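Local coordinates for glutathione S-transferase (PDB 4MK3), which probably transfers glutathione to electrophilic substrates, as members of its family generally do, and here holds glutathione sulfinic acid in its pocket, at residues L123-L128 / Q147-K152; E116-G121 / D154-A159; Y33-R38 / V182-A187. All blocks are in the same frame, centred on the assembly; numbering follows the deposited sequence. Where two conformers were deposited one is given.

How the interactions relate
All three contacts are buried helix packings. Interactions 1 and 2 join the same pair, helix 106-134 and helix 143-164, at neighbouring levels, and both reach the second subunit; interaction 3 lies near the centre of the chain and brings helix 32-44 of the glutathione-binding domain against helix 177-192 of the helical one. The chemistry changes with place. Interaction 2 is purely aliphatic, one leucine on two alanines. Interaction 1 combines apolar contacts with an arginine and a lysine that bind the ligand of the other subunit, whereas interaction 3 packs a cysteine sulfur, adds a water bridge and sets Y33 under its own subunit's ligand. K36 ties it to interaction 2 by salt bridges, Y33 to interaction 1.

Interaction 1 of 3, residues L123-L128 / Q147-K152; sequences LDAALL and QRQRSK. With GSF (L-gamma-glutamyl-3-sulfino-L-alanylglycine), chain E.
Carboxylate oxygen O31 at the glycine end of GSF (chain E) is gripped by three nitrogens of 147-152, from R148 and from K152, whose CB packs 4.1 Å from A125 CB of the opposite helix. K152 NZ comes to 2.7 Å of O31, and R148 NE and R148 NH2 each lie 2.8 Å from it. The two N-H groups on one guanidinium edge run side by side and share this single oxygen, which bends both bonds to about 145°; the carboxylate carbon lies at the edge of the guanidinium and in its plane. Long basic side chains suit this place because the ligand sits in the pocket of the second subunit: R148 runs out extended, and its NH2 also binds V55 O of that subunit, while K152 bends at its last torsion and also binds L68 O there. Two positive charges probably favour the ionised carboxylate.

Between the helices the packing is close at A125, whose small methyl suits it. Q149 turns at chi2 (-52°), folding its amide against the opposite helix, where NE2 lies 3.5 Å from A125 CB. The L128 side chain lies aslant over that of Q149, with L128 CD1 reaching the amide, 3.9 Å from Q149 NE2.

The segments belong to helix 106-134 and helix 143-164, roughly antiparallel at 149°. L123 and L127 face helix 32-44 and helix 177-192, while L128 meets L128 of the second subunit.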
loop_
_atom_site.group_PDB
_atom_site.type_symbol
_atom_site.label_atom_id
_atom_site.label_comp_id
_atom_site.label_asym_id
_atom_site.label_seq_id
_atom_site.Cartn_x
_atom_site.Cartn_y
_atom_site.Cartn_z
ATOM N N LEU A 123 0.265 8.744 5.725
ATOM C CA LEU A 123 1.701 8.555 5.883
ATOM C C LEU A 123 2.469 8.648 4.568
ATOM O O LEU A 123 3.545 9.252 4.531
ATOM C CB LEU A 123 1.993 7.208 6.552
ATOM C CG LEU A 123 1.552 7.110 8.020
ATOM C CD1 LEU A 123 1.831 5.705 8.537
ATOM C CD2 LEU A 123 2.231 8.131 8.863
ATOM N N ASP A 124 1.930 8.073 3.492
ATOM C CA ASP A 124 2.628 8.122 2.205
ATOM C C ASP A 124 2.855 9.579 1.801
ATOM O O ASP A 124 3.931 9.935 1.330
ATOM C CB ASP A 124 1.818 7.435 1.115
ATOM C CG ASP A 124 1.688 5.918 1.301
ATOM O OD1 ASP A 124 2.510 5.279 2.020
ATOM O OD2 ASP A 124 0.768 5.359 0.641
ATOM N N ALA A 125 1.829 10.402 1.986
ATOM C CA ALA A 125 1.895 11.810 1.621
ATOM C C ALA A 125 2.868 12.558 2.535
ATOM O O ALA A 125 3.655 13.397 2.079
ATOM C CB ALA A 125 0.526 12.428 1.698
ATOM N N ALA A 126 2.813 12.251 3.825
ATOM C CA ALA A 126 3.702 12.887 4.787
ATOM C C ALA A 126 5.162 12.531 4.497
ATOM O O ALA A 126 6.041 13.401 4.534
ATOM C CB ALA A 126 3.314 12.487 6.211
ATOM N N LEU A 127 5.446 11.258 4.218
ATOM C CA LEU A 127 6.793 10.866 3.854
ATOM C C LEU A 127 7.283 11.597 2.619
ATOM O O LEU A 127 8.405 12.063 2.580
ATOM C CB LEU A 127 6.901 9.350 3.645
ATOM C CG LEU A 127 7.506 8.538 4.796
ATOM C CD1 LEU A 127 8.939 8.975 5.146
ATOM C CD2 LEU A 127 6.601 8.642 5.994
ATOM N N LEU A 128 6.450 11.681 1.594
ATOM C CA LEU A 128 6.844 12.410 0.396
ATOM C C LEU A 128 7.145 13.868 0.683
ATOM O O LEU A 128 8.091 14.443 0.121
ATOM C CB LEU A 128 5.800 12.277 -0.710
ATOM C CG LEU A 128 5.807 10.919 -1.422
ATOM C CD1 LEU A 128 4.540 10.734 -2.267
ATOM C CD2 LEU A 128 7.045 10.725 -2.277
ATOM N N GLN A 147 2.670 20.897 -1.993
ATOM C CA GLN A 147 1.335 21.373 -1.673
ATOM C C GLN A 147 0.295 20.288 -1.938
ATOM O O GLN A 147 -0.648 20.120 -1.171
ATOM C CB GLN A 147 0.997 22.630 -2.470
ATOM C CG GLN A 147 -0.182 23.424 -1.901
ATOM C CD GLN A 147 0.164 24.189 -0.613
ATOM O OE1 GLN A 147 0.493 23.591 0.418
ATOM N NE2 GLN A 147 0.087 25.516 -0.675
ATOM N N ARG A 148 0.471 19.539 -3.020
ATOM C CA ARG A 148 -0.419 18.425 -3.309
ATOM C C ARG A 148 -0.397 17.421 -2.161
ATOM O O ARG A 148 -1.436 16.952 -1.665
ATOM C CB ARG A 148 0.001 17.738 -4.619
ATOM C CG ARG A 148 -0.951 16.631 -5.072
ATOM C CD ARG A 148 -0.486 15.956 -6.366
ATOM N NE ARG A 148 -1.524 15.077 -6.897
ATOM C CZ ARG A 148 -2.546 15.476 -7.654
ATOM N NH1 ARG A 148 -2.697 16.755 -7.992
ATOM N NH2 ARG A 148 -3.433 14.580 -8.071
ATOM N N GLN A 149 0.793 17.041 -1.735
ATOM C CA GLN A 149 0.874 16.069 -0.659
ATOM C C GLN A 149 0.284 16.604 0.641
ATOM O O GLN A 149 -0.410 15.866 1.355
ATOM C CB GLN A 149 2.322 15.600 -0.454
ATOM C CG GLN A 149 2.992 15.006 -1.720
ATOM C CD GLN A 149 2.180 13.896 -2.408
ATOM O OE1 GLN A 149 2.155 13.795 -3.642
ATOM N NE2 GLN A 149 1.548 13.077 -1.631
ATOM N N ARG A 150 0.553 17.865 0.961
ATOM C CA ARG A 150 -0.001 18.437 2.176
ATOM C C ARG A 150 -1.522 18.526 2.094
ATOM O O ARG A 150 -2.205 18.342 3.100
ATOM C CB ARG A 150 0.644 19.781 2.490
ATOM C CG ARG A 150 2.020 19.603 3.111
ATOM C CD ARG A 150 2.696 20.953 3.317
ATOM N NE ARG A 150 4.016 20.808 3.930
ATOM C CZ ARG A 150 4.258 20.893 5.236
ATOM N NH1 ARG A 150 3.274 21.117 6.091
ATOM N NH2 ARG A 150 5.497 20.747 5.690
ATOM N N SER A 151 -2.066 18.753 0.905
ATOM C CA SER A 151 -3.518 18.762 0.754
ATOM C C SER A 151 -4.118 17.372 1.003
ATOM O O SER A 151 -5.216 17.272 1.541
ATOM C CB SER A 151 -3.928 19.284 -0.618
ATOM O OG SER A 151 -3.649 20.669 -0.714
ATOM N N LYS A 152 -3.411 16.303 0.636
ATOM C CA LYS A 152 -3.906 14.960 0.882
ATOM C C LYS A 152 -3.939 14.733 2.381
ATOM O O LYS A 152 -4.838 14.075 2.888
ATOM C CB LYS A 152 -2.999 13.903 0.260
ATOM C CG LYS A 152 -2.969 13.920 -1.275
ATOM C CD LYS A 152 -2.078 12.780 -1.798
ATOM C CE LYS A 152 -1.810 12.869 -3.297
ATOM N NZ LYS A 152 -3.084 12.824 -4.071
HETATM C CB1 GSF E . -2.075 3.692 -5.279
HETATM C CG1 GSF E . -2.985 4.224 -6.378
HETATM C CD1 GSF E . -2.363 5.376 -7.138
HETATM O OE1 GSF E . -1.339 5.934 -6.797
HETATM C C1 GSF E . -3.497 1.729 -4.739
HETATM O O11 GSF E . -4.609 1.804 -5.322
HETATM O O12 GSF E . -2.930 0.609 -4.637
HETATM N N1 GSF E . -1.971 2.638 -3.077
HETATM C CA1 GSF E . -2.861 2.976 -4.184
HETATM N N2 GSF E . -3.022 5.769 -8.293
HETATM C CA2 GSF E . -2.553 6.878 -9.054
HETATM C CB2 GSF E . -3.022 6.762 -10.467
HETATM S SG2 GSF E . -2.126 5.595 -11.428
HETATM O O1S GSF E . -2.305 5.997 -12.833
HETATM O O2S GSF E . -2.659 4.229 -11.148
HETATM C C2 GSF E . -3.218 8.156 -8.593
HETATM O O2 GSF E . -4.434 8.203 -8.427
HETATM N N3 GSF E . -2.406 9.266 -8.385
HETATM C CA3 GSF E . -3.000 10.515 -8.006
HETATM C C3 GSF E . -2.214 11.219 -6.894
HETATM O O31 GSF E . -2.506 12.424 -6.629
HETATM O O32 GSF E . -1.310 10.633 -6.261
#

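Interaction 2 of 3, residues E116-G121 / D154-A159; sequences EALADG and DAALTA
L118 reaches across from helix 106-134 and spreads its two methyls over A156 and A159 of helix 143-164. With CG anti to the backbone N (chi1 177°) and chi2 at 55°, the isobutyl group extends towards the other helix, and its branches part along that helix. CD1 rests on the methyl of A156, 3.8 Å from A156 CB, and also comes to 4.0 Å of A156 CA. CD2 points further along the helix, lying at a looser 4.2 Å from A159 CB.

The two alanines stand three residues apart, so both present their methyls to the same neighbour from successive positions on one helix face. Their small size suits that role: the leucine supplies the reach, and the alanines give a shallow apolar surface on which it can lie. The nearest backbone pair is L118 CA and A156 CA, 6.7 Å apart, a gap the leucine spans. No hydrogen bond crosses this part of the interface, and dispersion and the removal of apolar surface from water account for the contact.

The two segments run in roughly opposite directions within the helical domain of the GST fold. M160, one residue past A159 on helix 143-164, packs on both L118 and A119, while helix 177-192 covers another side, with A181 against A119 and with L186 and L189 against L157. The acidic side, E116 and D120, is held by K36 of helix 32-44, and D120 also by R86 of helix 85-94. At the dimer interface P67 of the second subunit covers L118, A155 and A159, so this face of the helix pair, leucine and alanines included, is covered by the partner chain.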
loop_
_atom_site.group_PDB
_atom_site.type_symbol
_atom_site.label_atom_id
_atom_site.label_comp_id
_atom_site.label_asym_id
_atom_site.label_seq_id
_atom_site.Cartn_x
_atom_site.Cartn_y
_atom_site.Cartn_z
ATOM N N GLU A 116 -7.149 1.377 7.488
ATOM C CA GLU A 116 -5.701 1.217 7.425
ATOM C C GLU A 116 -5.138 1.882 6.170
ATOM O O GLU A 116 -4.112 2.547 6.218
ATOM C CB GLU A 116 -5.312 -0.252 7.476
ATOM C CG GLU A 116 -3.791 -0.469 7.378
ATOM C CD GLU A 116 -3.385 -1.932 7.266
ATOM O OE1 GLU A 116 -4.164 -2.752 6.730
ATOM O OE2 GLU A 116 -2.283 -2.293 7.740
ATOM N N ALA A 117 -5.822 1.717 5.050
ATOM C CA ALA A 117 -5.384 2.355 3.801
ATOM C C ALA A 117 -5.424 3.876 3.908
ATOM O O ALA A 117 -4.561 4.572 3.344
ATOM C CB ALA A 117 -6.212 1.867 2.647
ATOM N N LEU A 118 -6.423 4.409 4.585
ATOM C CA LEU A 118 -6.521 5.846 4.784
ATOM C C LEU A 118 -5.342 6.351 5.603
ATOM O O LEU A 118 -4.703 7.347 5.254
ATOM C CB LEU A 118 -7.842 6.192 5.472
ATOM C CG LEU A 118 -8.102 7.650 5.827
ATOM C CD1 LEU A 118 -7.983 8.556 4.608
ATOM C CD2 LEU A 118 -9.463 7.770 6.488
ATOM N N ALA A 119 -5.048 5.681 6.710
ATOM C CA ALA A 119 -3.931 6.067 7.565
ATOM C C ALA A 119 -2.588 5.931 6.847
ATOM O O ALA A 119 -1.745 6.825 6.895
ATOM C CB ALA A 119 -3.946 5.251 8.836
ATOM N N ASP A 120 -2.402 4.813 6.163
ATOM C CA ASP A 120 -1.162 4.564 5.437
ATOM C C ASP A 120 -1.010 5.599 4.321
ATOM O O ASP A 120 0.098 6.024 4.007
ATOM C CB ASP A 120 -1.193 3.160 4.808
ATOM C CG ASP A 120 -0.894 2.015 5.794
ATOM O OD1 ASP A 120 -0.722 2.245 7.010
ATOM O OD2 ASP A 120 -0.824 0.865 5.307
ATOM N N GLY A 121 -2.118 5.972 3.697
ATOM C CA GLY A 121 -2.081 6.989 2.646
ATOM C C GLY A 121 -1.700 8.362 3.137
ATOM O O GLY A 121 -0.984 9.126 2.449
ATOM N N ASP A 154 -4.373 16.946 4.783
ATOM C CA ASP A 154 -5.505 17.694 5.325
ATOM C C ASP A 154 -6.805 16.946 5.043
ATOM O O ASP A 154 -7.662 16.834 5.911
ATOM C CB ASP A 154 -5.583 19.067 4.717
ATOM C CG ASP A 154 -4.502 20.005 5.224
ATOM O OD1 ASP A 154 -3.862 19.709 6.256
ATOM O OD2 ASP A 154 -4.309 21.041 4.576
ATOM N N ALA A 155 -6.960 16.467 3.818
ATOM C CA ALA A 155 -8.173 15.756 3.427
ATOM C C ALA A 155 -8.315 14.443 4.182
ATOM O O ALA A 155 -9.417 14.062 4.612
ATOM C CB ALA A 155 -8.176 15.521 1.912
ATOM N N ALA A 156 -7.202 13.745 4.359
ATOM C CA ALA A 156 -7.244 12.473 5.081
ATOM C C ALA A 156 -7.632 12.704 6.535
ATOM O O ALA A 156 -8.380 11.911 7.108
ATOM C CB ALA A 156 -5.911 11.768 4.989
ATOM N N LEU A 157 -7.093 13.755 7.146
ATOM C CA LEU A 157 -7.458 14.104 8.521
ATOM C C LEU A 157 -8.940 14.384 8.641
ATOM O O LEU A 157 -9.575 13.914 9.573
ATOM C CB LEU A 157 -6.648 15.280 9.045
ATOM C CG LEU A 157 -5.170 14.988 9.280
ATOM C CD1 LEU A 157 -4.414 16.293 9.350
ATOM C CD2 LEU A 157 -5.010 14.160 10.553
ATOM N N THR A 158 -9.489 15.161 7.719
ATOM C CA THR A 158 -10.914 15.459 7.754
ATOM C C THR A 158 -11.711 14.163 7.622
ATOM O O THR A 158 -12.706 13.972 8.320
ATOM C CB THR A 158 -11.271 16.381 6.628
ATOM O OG1 THR A 158 -10.622 17.638 6.845
ATOM C CG2 THR A 158 -12.771 16.627 6.569
ATOM N N ALA A 159 -11.292 13.279 6.734
ATOM C CA ALA A 159 -11.997 12.009 6.568
ATOM C C ALA A 159 -11.903 11.153 7.819
ATOM O O ALA A 159 -12.862 10.472 8.190
ATOM C CB ALA A 159 -11.465 11.241 5.354
#

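Interaction 3 of 3, residues Y33-R38 / V182-A187; sequences YARKVR and VGCALA. With GSF (L-gamma-glutamyl-3-sulfino-L-alanylglycine), chain B.
C184 of helix 177-192 sets its sulfur against R35 and K36 of helix 32-44, at the seam where the thioredoxin-like N-terminal domain of the GST fold meets the all-helical C-terminal domain. The axes of the segments cross at 141° and approach to 9.1 Å.

Van der Waals packing comes first. C184 SG lies 3.5 Å from K36 N and 3.8 Å from R35 CD, resting on backbone and on the aliphatic part of the arginine. A thiol suits this buried site, being compact, polarisable and weakly polar. Further along, R35 NH1 comes within 3.4 Å of A187 CB, an oblique approach that the small methyl permits.

Charged groups are satisfied mostly outside the two segments. R35 sends NE to T221 OG1 and NH2 to F218 O, so its guanidinium joins the domain seam to the chain's C-terminal region. K36 bends at chi3 (62°), leading NZ away from the cysteine into salt bridges with E116 and D120. The two carboxylates probably offset the charge of the buried lysine.

Ligand packing involves Y33, whose hydroxyl binds D124 OD1 of helix 106-134. One ring face lies beneath the gamma-glutamyl part of GSF (chain B), with CB1 of that ligand 3.8 Å above the plane, over the ring centre. Sulfinate oxygen O2S of the same ligand lies at the ring edge, in its plane, 3.1 Å from Y33 CD2.

Water completes the link between the domains. It takes a hydrogen bond from R35 NH1 at 3.0 Å, at the edge of the guanidinium and in its plane, and donates one to C184 O at 2.9 Å.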
loop_
_atom_site.group_PDB
_atom_site.type_symbol
_atom_site.label_atom_id
_atom_site.label_comp_id
_atom_site.label_asym_id
_atom_site.label_seq_id
_atom_site.Cartn_x
_atom_site.Cartn_y
_atom_site.Cartn_z
ATOM N N TYR A 33 5.174 3.190 9.681
ATOM C CA TYR A 33 4.698 1.913 9.170
ATOM C C TYR A 33 5.236 0.780 10.025
ATOM O O TYR A 33 4.527 -0.190 10.297
ATOM C CB TYR A 33 5.137 1.710 7.710
ATOM C CG TYR A 33 4.806 2.832 6.737
ATOM C CD1 TYR A 33 3.600 2.888 6.074
ATOM C CD2 TYR A 33 5.762 3.775 6.436
ATOM C CE1 TYR A 33 3.352 3.914 5.155
ATOM C CE2 TYR A 33 5.538 4.775 5.552
ATOM C CZ TYR A 33 4.343 4.848 4.909
ATOM O OH TYR A 33 4.144 5.855 3.996
ATOM N N ALA A 34 6.498 0.877 10.412
ATOM C CA ALA A 34 7.059 -0.125 11.292
ATOM C C ALA A 34 6.426 -0.036 12.677
ATOM O O ALA A 34 6.224 -1.058 13.336
ATOM C CB ALA A 34 8.565 0.025 11.396
ATOM N N ARG A 35 6.050 1.173 13.106
ATOM C CA ARG A 35 5.419 1.299 14.420
ATOM C C ARG A 35 4.082 0.578 14.439
ATOM O O ARG A 35 3.739 -0.074 15.413
ATOM C CB ARG A 35 5.224 2.748 14.849
ATOM C CG ARG A 35 4.748 2.839 16.299
ATOM C CD ARG A 35 4.340 4.217 16.697
ATOM N NE ARG A 35 4.146 4.315 18.139
ATOM C CZ ARG A 35 3.898 5.441 18.771
ATOM N NH1 ARG A 35 3.743 6.569 18.076
ATOM N NH2 ARG A 35 3.803 5.463 20.086
ATOM N N LYS A 36 3.334 0.685 13.347
ATOM C CA LYS A 36 2.086 -0.057 13.230
ATOM C C LYS A 36 2.289 -1.549 13.459
ATOM O O LYS A 36 1.557 -2.198 14.215
ATOM C CB LYS A 36 1.436 0.213 11.864
ATOM C CG LYS A 36 0.159 -0.581 11.603
ATOM C CD LYS A 36 -0.470 -0.264 10.238
ATOM C CE LYS A 36 0.478 -0.640 9.121
ATOM N NZ LYS A 36 -0.140 -0.538 7.768
ATOM N N VAL A 37 3.311 -2.116 12.814
ATOM C CA VAL A 37 3.619 -3.524 12.979
ATOM C C VAL A 37 4.059 -3.846 14.405
ATOM O O VAL A 37 3.642 -4.836 14.979
ATOM C CB VAL A 37 4.702 -3.955 11.977
ATOM C CG1 VAL A 37 5.264 -5.335 12.343
ATOM C CG2 VAL A 37 4.154 -3.906 10.554
ATOM N N ARG A 38 4.904 -3.008 14.978
ATOM C CA ARG A 38 5.353 -3.238 16.333
ATOM C C ARG A 38 4.202 -3.172 17.335
ATOM O O ARG A 38 4.155 -3.958 18.280
ATOM C CB ARG A 38 6.449 -2.257 16.695
ATOM C CG ARG A 38 7.669 -2.394 15.808
ATOM C CD ARG A 38 8.666 -1.347 16.145
ATOM N NE ARG A 38 9.151 -1.523 17.497
ATOM C CZ ARG A 38 9.631 -0.542 18.236
ATOM N NH1 ARG A 38 9.641 0.679 17.742
ATOM N NH2 ARG A 38 10.080 -0.783 19.460
ATOM N N VAL A 182 -4.417 4.518 12.523
ATOM C CA VAL A 182 -4.722 5.933 12.716
ATOM C C VAL A 182 -3.860 6.540 13.816
ATOM O O VAL A 182 -3.275 7.607 13.639
ATOM C CB VAL A 182 -6.233 6.143 12.992
ATOM C CG1 VAL A 182 -6.505 7.581 13.420
ATOM C CG2 VAL A 182 -7.052 5.773 11.752
ATOM N N GLY A 183 -3.696 5.822 14.927
ATOM C CA GLY A 183 -2.872 6.299 16.010
ATOM C C GLY A 183 -1.431 6.529 15.601
ATOM O O GLY A 183 -0.768 7.486 16.016
ATOM N N CYS A 184 -0.907 5.605 14.805
ATOM C CA CYS A 184 0.454 5.738 14.296
ATOM C C CYS A 184 0.617 6.940 13.365
ATOM O O CYS A 184 1.650 7.647 13.409
ATOM C CB CYS A 184 0.898 4.456 13.594
ATOM S SG CYS A 184 1.250 3.087 14.768
ATOM N N ALA A 185 -0.407 7.194 12.557
ATOM C CA ALA A 185 -0.398 8.312 11.625
ATOM C C ALA A 185 -0.443 9.637 12.385
ATOM O O ALA A 185 0.332 10.550 12.096
ATOM C CB ALA A 185 -1.547 8.193 10.614
ATOM N N LEU A 186 -1.359 9.758 13.335
ATOM C CA LEU A 186 -1.491 11.010 14.058
ATOM C C LEU A 186 -0.254 11.310 14.893
ATOM O O LEU A 186 0.231 12.434 14.919
ATOM C CB LEU A 186 -2.735 10.984 14.934
ATOM C CG LEU A 186 -4.081 10.881 14.227
ATOM C CD1 LEU A 186 -5.192 10.789 15.258
ATOM C CD2 LEU A 186 -4.263 12.080 13.290
ATOM N N ALA A 187 0.301 10.273 15.534
ATOM C CA ALA A 187 1.521 10.439 16.296
ATOM C C ALA A 187 2.705 10.821 15.402
ATOM O O ALA A 187 3.600 11.559 15.820
ATOM C CB ALA A 187 1.840 9.138 17.072
HETATM C CB1 GSF B . 5.827 1.695 2.995
HETATM C CG1 GSF B . 7.042 1.602 3.908
HETATM C CD1 GSF B . 8.016 2.740 3.696
HETATM O OE1 GSF B . 7.935 3.536 2.782
HETATM C C1 GSF B . 4.587 -0.164 4.076
HETATM O O11 GSF B . 5.320 -0.782 4.889
HETATM O O12 GSF B . 3.377 0.033 4.364
HETATM N N1 GSF B . 4.121 0.449 1.768
HETATM C CA1 GSF B . 5.168 0.336 2.780
HETATM N N2 GSF B . 9.030 2.857 4.636
HETATM C CA2 GSF B . 10.032 3.860 4.501
HETATM C CB2 GSF B . 10.632 4.163 5.835
HETATM S SG2 GSF B . 9.622 5.168 6.864
HETATM O O1S GSF B . 10.532 5.815 7.825
HETATM O O2S GSF B . 8.603 4.304 7.529
HETATM C C2 GSF B . 11.216 3.326 3.725
HETATM O O2 GSF B . 11.703 2.233 4.002
HETATM N N3 GSF B . 11.731 4.122 2.709
HETATM C CA3 GSF B . 12.890 3.684 1.986
HETATM C C3 GSF B . 12.756 3.917 0.476
HETATM O O31 GSF B . 13.792 3.781 -0.242
HETATM O O32 GSF B . 11.664 4.233 -0.041
HETATM O O HOH W 1 3.907 7.055 15.101
#